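Local structure of rhamnosidase B (Bacillus sp., 2OKX) at residues A123-G135 against A167-I179. The protein probably hydrolyses terminal alpha-L-rhamnose residues from rhamnose-containing glycosides as a glycoside hydrolase of family 78. Sequence-based numbering, arbitrary orientation. Where two conformers were deposited one is given.
Sequences AATDAAWRTERLG and AFDDGGWAQARSI
Trp129 and Thr131 join the 174-181 strand through their backbones: Ala176 N gives a hydrogen bond to Trp129 O (2.8 Å), and Thr131 N one to Ala174 O (3.0 Å). Between them Arg130 and Gln175 form an antiparallel non-hydrogen-bonded pair. Two long side chains add polar bonds to backbone atoms. Arg130, its chain bent at chi2 (-85°), brings NH1 to Trp173 O at 2.9 Å, the oxygen lying close to the guanidinium plane and NH1 in the carbonyl plane of Trp173. With an alanine in place of Arg130, Trp173 O is likely to lose this donor, and the CG methylene, 3.4 Å from Asp170 OD2, would be gone; that oxygen is also salt-bridged to Arg27. Glu132 is long enough to fold back and accept from Ala174 N through the anti side of OE2, in a nearly straight bond (171°). With CG beside the backbone N (chi1 -70°), its methylene lies over the five-membered ring of Trp173, a CH-pi contact 3.4 Å from the centroid, and the bend at chi2 turns the carboxylate back; Asp170 CB covers the opposite face near the rim. Ala176, small enough to sit close to the neighbouring strand, packs its CB 4.0 Å from Thr131 CG2. The arrangement is antiparallel strand pairing within a seven-stranded sheet of the N-terminal domain, where 130-133 lies between 174-181 and 22-31.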
loop_
_atom_site.group_PDB
_atom_site.type_symbol
_atom_site.label_atom_id
_atom_site.label_comp_id
_atom_site.label_asym_id
_atom_site.label_seq_id
_atom_site.Cartn_x
_atom_site.Cartn_y
_atom_site.Cartn_z
ATOM N N ALA A 123 -13.861 26.795 20.705
ATOM C CA ALA A 123 -13.823 27.088 19.281
ATOM C C ALA A 123 -14.526 25.970 18.530
ATOM O O ALA A 123 -14.585 24.834 19.003
ATOM C CB ALA A 123 -12.386 27.214 18.810
ATOM N N ALA A 124 -15.063 26.299 17.361
ATOM C CA ALA A 124 -15.771 25.318 16.550
ATOM C C ALA A 124 -15.873 25.797 15.111
ATOM O O ALA A 124 -16.090 26.980 14.851
ATOM C CB ALA A 124 -17.165 25.072 17.125
ATOM N N THR A 125 -15.712 24.868 14.175
ATOM C CA THR A 125 -15.784 25.194 12.761
ATOM C C THR A 125 -17.195 25.632 12.365
ATOM O O THR A 125 -18.182 24.994 12.735
ATOM C CB THR A 125 -15.379 23.983 11.896
ATOM O OG1 THR A 125 -16.131 22.836 12.304
ATOM C CG2 THR A 125 -13.894 23.690 12.046
ATOM N N ASP A 126 -17.272 26.729 11.619
ATOM C CA ASP A 126 -18.541 27.266 11.145
ATOM C C ASP A 126 -18.282 28.378 10.138
ATOM O O ASP A 126 -17.132 28.666 9.808
ATOM C CB ASP A 126 -19.387 27.785 12.318
ATOM C CG ASP A 126 -18.741 28.947 13.047
ATOM O OD1 ASP A 126 -19.224 29.286 14.148
ATOM O OD2 ASP A 126 -17.766 29.529 12.530
ATOM N N ALA A 127 -19.354 28.997 9.655
ATOM C CA ALA A 127 -19.263 30.065 8.662
ATOM C C ALA A 127 -18.319 31.208 9.033
ATOM O O ALA A 127 -17.930 31.995 8.168
ATOM C CB ALA A 127 -20.659 30.616 8.374
ATOM N N ALA A 128 -17.951 31.301 10.308
ATOM C CA ALA A 128 -17.054 32.357 10.766
ATOM C C ALA A 128 -15.612 32.101 10.338
ATOM O O ALA A 128 -14.805 33.030 10.258
ATOM C CB ALA A 128 -17.134 32.491 12.279
ATOM N N TRP A 129 -15.290 30.840 10.065
ATOM C CA TRP A 129 -13.944 30.473 9.639
ATOM C C TRP A 129 -13.664 30.964 8.225
ATOM O O TRP A 129 -14.585 31.198 7.443
ATOM C CB TRP A 129 -13.766 28.954 9.700
ATOM C CG TRP A 129 -13.589 28.418 11.087
ATOM C CD1 TRP A 129 -14.352 28.703 12.182
ATOM C CD2 TRP A 129 -12.601 27.476 11.520
ATOM N NE1 TRP A 129 -13.902 27.995 13.272
ATOM C CE2 TRP A 129 -12.828 27.234 12.894
ATOM C CE3 TRP A 129 -11.545 26.810 10.881
ATOM C CZ2 TRP A 129 -12.037 26.351 13.642
ATOM C CZ3 TRP A 129 -10.759 25.933 11.625
ATOM C CH2 TRP A 129 -11.011 25.713 12.990
ATOM N N ARG A 130 -12.382 31.114 7.907
ATOM C CA ARG A 130 -11.944 31.573 6.593
ATOM C C ARG A 130 -11.397 30.380 5.816
ATOM O O ARG A 130 -10.900 29.420 6.413
ATOM C CB ARG A 130 -10.835 32.611 6.745
ATOM C CG ARG A 130 -11.185 33.788 7.637
ATOM C CD ARG A 130 -11.922 34.863 6.869
ATOM N NE ARG A 130 -12.028 36.095 7.647
ATOM C CZ ARG A 130 -12.353 37.275 7.132
ATOM N NH1 ARG A 130 -12.607 37.387 5.834
ATOM N NH2 ARG A 130 -12.416 38.346 7.911
ATOM N N THR A 131 -11.475 30.446 4.490
ATOM C CA THR A 131 -10.979 29.362 3.650
ATOM C C THR A 131 -10.596 29.815 2.246
ATOM O O THR A 131 -11.212 30.718 1.676
ATOM C CB THR A 131 -12.018 28.228 3.528
ATOM O OG1 THR A 131 -11.484 27.175 2.716
ATOM C CG2 THR A 131 -13.304 28.744 2.895
ATOM N N GLU A 132 -9.563 29.176 1.705
ATOM C CA GLU A 132 -9.052 29.448 0.363
ATOM C C GLU A 132 -8.260 28.217 -0.072
ATOM O O GLU A 132 -7.716 27.500 0.768
ATOM C CB GLU A 132 -8.109 30.660 0.360
ATOM C CG GLU A 132 -8.769 32.017 0.585
ATOM C CD GLU A 132 -9.658 32.453 -0.570
ATOM O OE1 GLU A 132 -9.174 32.472 -1.723
ATOM O OE2 GLU A 132 -10.839 32.786 -0.322
ATOM N N ARG A 133 -8.199 27.961 -1.374
ATOM C CA ARG A 133 -7.437 26.819 -1.854
ATOM C C ARG A 133 -5.970 27.093 -1.573
ATOM O O ARG A 133 -5.553 28.252 -1.515
ATOM C CB ARG A 133 -7.624 26.622 -3.360
ATOM C CG ARG A 133 -8.911 25.932 -3.761
ATOM C CD ARG A 133 -8.792 25.415 -5.182
ATOM N NE ARG A 133 -7.653 24.509 -5.314
ATOM C CZ ARG A 133 -7.190 24.048 -6.471
ATOM N NH1 ARG A 133 -7.765 24.407 -7.610
ATOM N NH2 ARG A 133 -6.146 23.234 -6.486
ATOM N N LEU A 134 -5.188 26.032 -1.393
ATOM C CA LEU A 134 -3.761 26.196 -1.162
ATOM C C LEU A 134 -3.185 26.783 -2.443
ATOM O O LEU A 134 -3.289 26.178 -3.512
ATOM C CB LEU A 134 -3.101 24.848 -0.875
ATOM C CG LEU A 134 -1.586 24.878 -0.648
ATOM C CD1 LEU A 134 -1.277 25.610 0.650
ATOM C CD2 LEU A 134 -1.050 23.451 -0.589
ATOM N N GLY A 135 -2.583 27.962 -2.334
ATOM C CA GLY A 135 -2.014 28.608 -3.501
ATOM C C GLY A 135 -0.942 27.806 -4.216
ATOM O O GLY A 135 -0.048 27.245 -3.583
ATOM N N ALA A 167 -0.158 35.284 13.041
ATOM C CA ALA A 167 -0.120 36.664 12.565
ATOM C C ALA A 167 -0.467 36.834 11.087
ATOM O O ALA A 167 -0.438 37.949 10.564
ATOM C CB ALA A 167 1.253 37.260 12.842
ATOM N N PHE A 168 -0.793 35.739 10.411
ATOM C CA PHE A 168 -1.131 35.817 8.996
ATOM C C PHE A 168 -2.411 36.617 8.775
ATOM O O PHE A 168 -3.381 36.474 9.516
ATOM C CB PHE A 168 -1.290 34.412 8.404
ATOM C CG PHE A 168 -1.601 34.407 6.933
ATOM C CD1 PHE A 168 -2.909 34.254 6.484
ATOM C CD2 PHE A 168 -0.588 34.585 5.997
ATOM C CE1 PHE A 168 -3.204 34.278 5.121
ATOM C CE2 PHE A 168 -0.872 34.612 4.631
ATOM C CZ PHE A 168 -2.183 34.458 4.194
ATOM N N ASP A 169 -2.402 37.463 7.754
ATOM C CA ASP A 169 -3.564 38.282 7.433
ATOM C C ASP A 169 -4.462 37.596 6.406
ATOM O O ASP A 169 -4.154 37.563 5.216
ATOM C CB ASP A 169 -3.111 39.651 6.914
ATOM C CG ASP A 169 -4.245 40.446 6.297
ATOM O OD1 ASP A 169 -5.372 40.396 6.832
ATOM O OD2 ASP A 169 -4.001 41.129 5.279
ATOM N N ASP A 170 -5.576 37.049 6.879
ATOM C CA ASP A 170 -6.520 36.356 6.013
ATOM C C ASP A 170 -7.772 37.196 5.780
ATOM O O ASP A 170 -8.836 36.665 5.465
ATOM C CB ASP A 170 -6.911 35.014 6.637
ATOM C CG ASP A 170 -7.586 35.174 7.987
ATOM O OD1 ASP A 170 -7.724 36.325 8.455
ATOM O OD2 ASP A 170 -7.976 34.149 8.583
ATOM N N GLY A 171 -7.636 38.509 5.934
ATOM C CA GLY A 171 -8.766 39.398 5.738
ATOM C C GLY A 171 -9.412 39.258 4.372
ATOM O O GLY A 171 -10.625 39.421 4.237
ATOM N N GLY A 172 -8.604 38.951 3.361
ATOM C CA GLY A 172 -9.125 38.805 2.013
ATOM C C GLY A 172 -9.653 37.419 1.688
ATOM O O GLY A 172 -10.061 37.155 0.557
ATOM N N TRP A 173 -9.649 36.532 2.677
ATOM C CA TRP A 173 -10.131 35.170 2.483
ATOM C C TRP A 173 -11.642 35.085 2.581
ATOM O O TRP A 173 -12.259 35.755 3.409
ATOM C CB TRP A 173 -9.516 34.238 3.531
ATOM C CG TRP A 173 -8.097 33.849 3.255
ATOM C CD1 TRP A 173 -7.154 34.579 2.587
ATOM C CD2 TRP A 173 -7.446 32.649 3.683
ATOM N NE1 TRP A 173 -5.956 33.905 2.573
ATOM C CE2 TRP A 173 -6.107 32.718 3.239
ATOM C CE3 TRP A 173 -7.867 31.520 4.401
ATOM C CZ2 TRP A 173 -5.182 31.697 3.490
ATOM C CZ3 TRP A 173 -6.944 30.505 4.650
ATOM C CH2 TRP A 173 -5.617 30.604 4.194
ATOM N N ALA A 174 -12.233 34.247 1.739
ATOM C CA ALA A 174 -13.674 34.055 1.740
ATOM C C ALA A 174 -14.066 33.335 3.024
ATOM O O ALA A 174 -13.225 32.713 3.678
ATOM C CB ALA A 174 -14.091 33.228 0.531
ATOM N N GLN A 175 -15.339 33.431 3.387
ATOM C CA GLN A 175 -15.840 32.769 4.581
ATOM C C GLN A 175 -16.171 31.333 4.205
ATOM O O GLN A 175 -16.531 31.057 3.061
ATOM C CB GLN A 175 -17.104 33.464 5.094
ATOM C CG GLN A 175 -16.902 34.910 5.512
ATOM C CD GLN A 175 -15.871 35.056 6.610
ATOM O OE1 GLN A 175 -15.959 34.400 7.647
ATOM N NE2 GLN A 175 -14.889 35.922 6.391
ATOM N N ALA A 176 -16.042 30.422 5.161
ATOM C CA ALA A 176 -16.340 29.019 4.908
ATOM C C ALA A 176 -17.850 28.826 4.835
ATOM O O ALA A 176 -18.606 29.612 5.398
ATOM C CB ALA A 176 -15.751 28.149 6.013
ATOM N N ARG A 177 -18.279 27.778 4.140
ATOM C CA ARG A 177 -19.699 27.483 3.995
ATOM C C ARG A 177 -20.058 26.265 4.836
ATOM O O ARG A 177 -19.427 25.216 4.717
ATOM C CB ARG A 177 -20.027 27.203 2.526
ATOM C CG ARG A 177 -19.472 28.237 1.556
ATOM C CD ARG A 177 -19.784 27.872 0.107
ATOM N NE ARG A 177 -19.181 28.815 -0.835
ATOM C CZ ARG A 177 -19.361 28.782 -2.153
ATOM N NH1 ARG A 177 -18.769 29.682 -2.928
ATOM N NH2 ARG A 177 -20.136 27.854 -2.699
ATOM N N SER A 178 -21.067 26.401 5.689
ATOM C CA SER A 178 -21.493 25.291 6.530
ATOM C C SER A 178 -22.205 24.238 5.690
ATOM O O SER A 178 -22.982 24.569 4.798
ATOM C CB SER A 178 -22.432 25.785 7.631
ATOM O OG SER A 178 -22.919 24.700 8.401
ATOM N N ILE A 179 -21.930 22.969 5.977
ATOM C CA ILE A 179 -22.545 21.862 5.256
ATOM C C ILE A 179 -23.631 21.239 6.119
ATOM O O ILE A 179 -24.598 20.679 5.609
ATOM C CB ILE A 179 -21.504 20.773 4.910
ATOM C CG1 ILE A 179 -20.429 21.355 3.991
ATOM C CG2 ILE A 179 -22.187 19.588 4.243
ATOM C CD1 ILE A 179 -19.317 20.374 3.652
#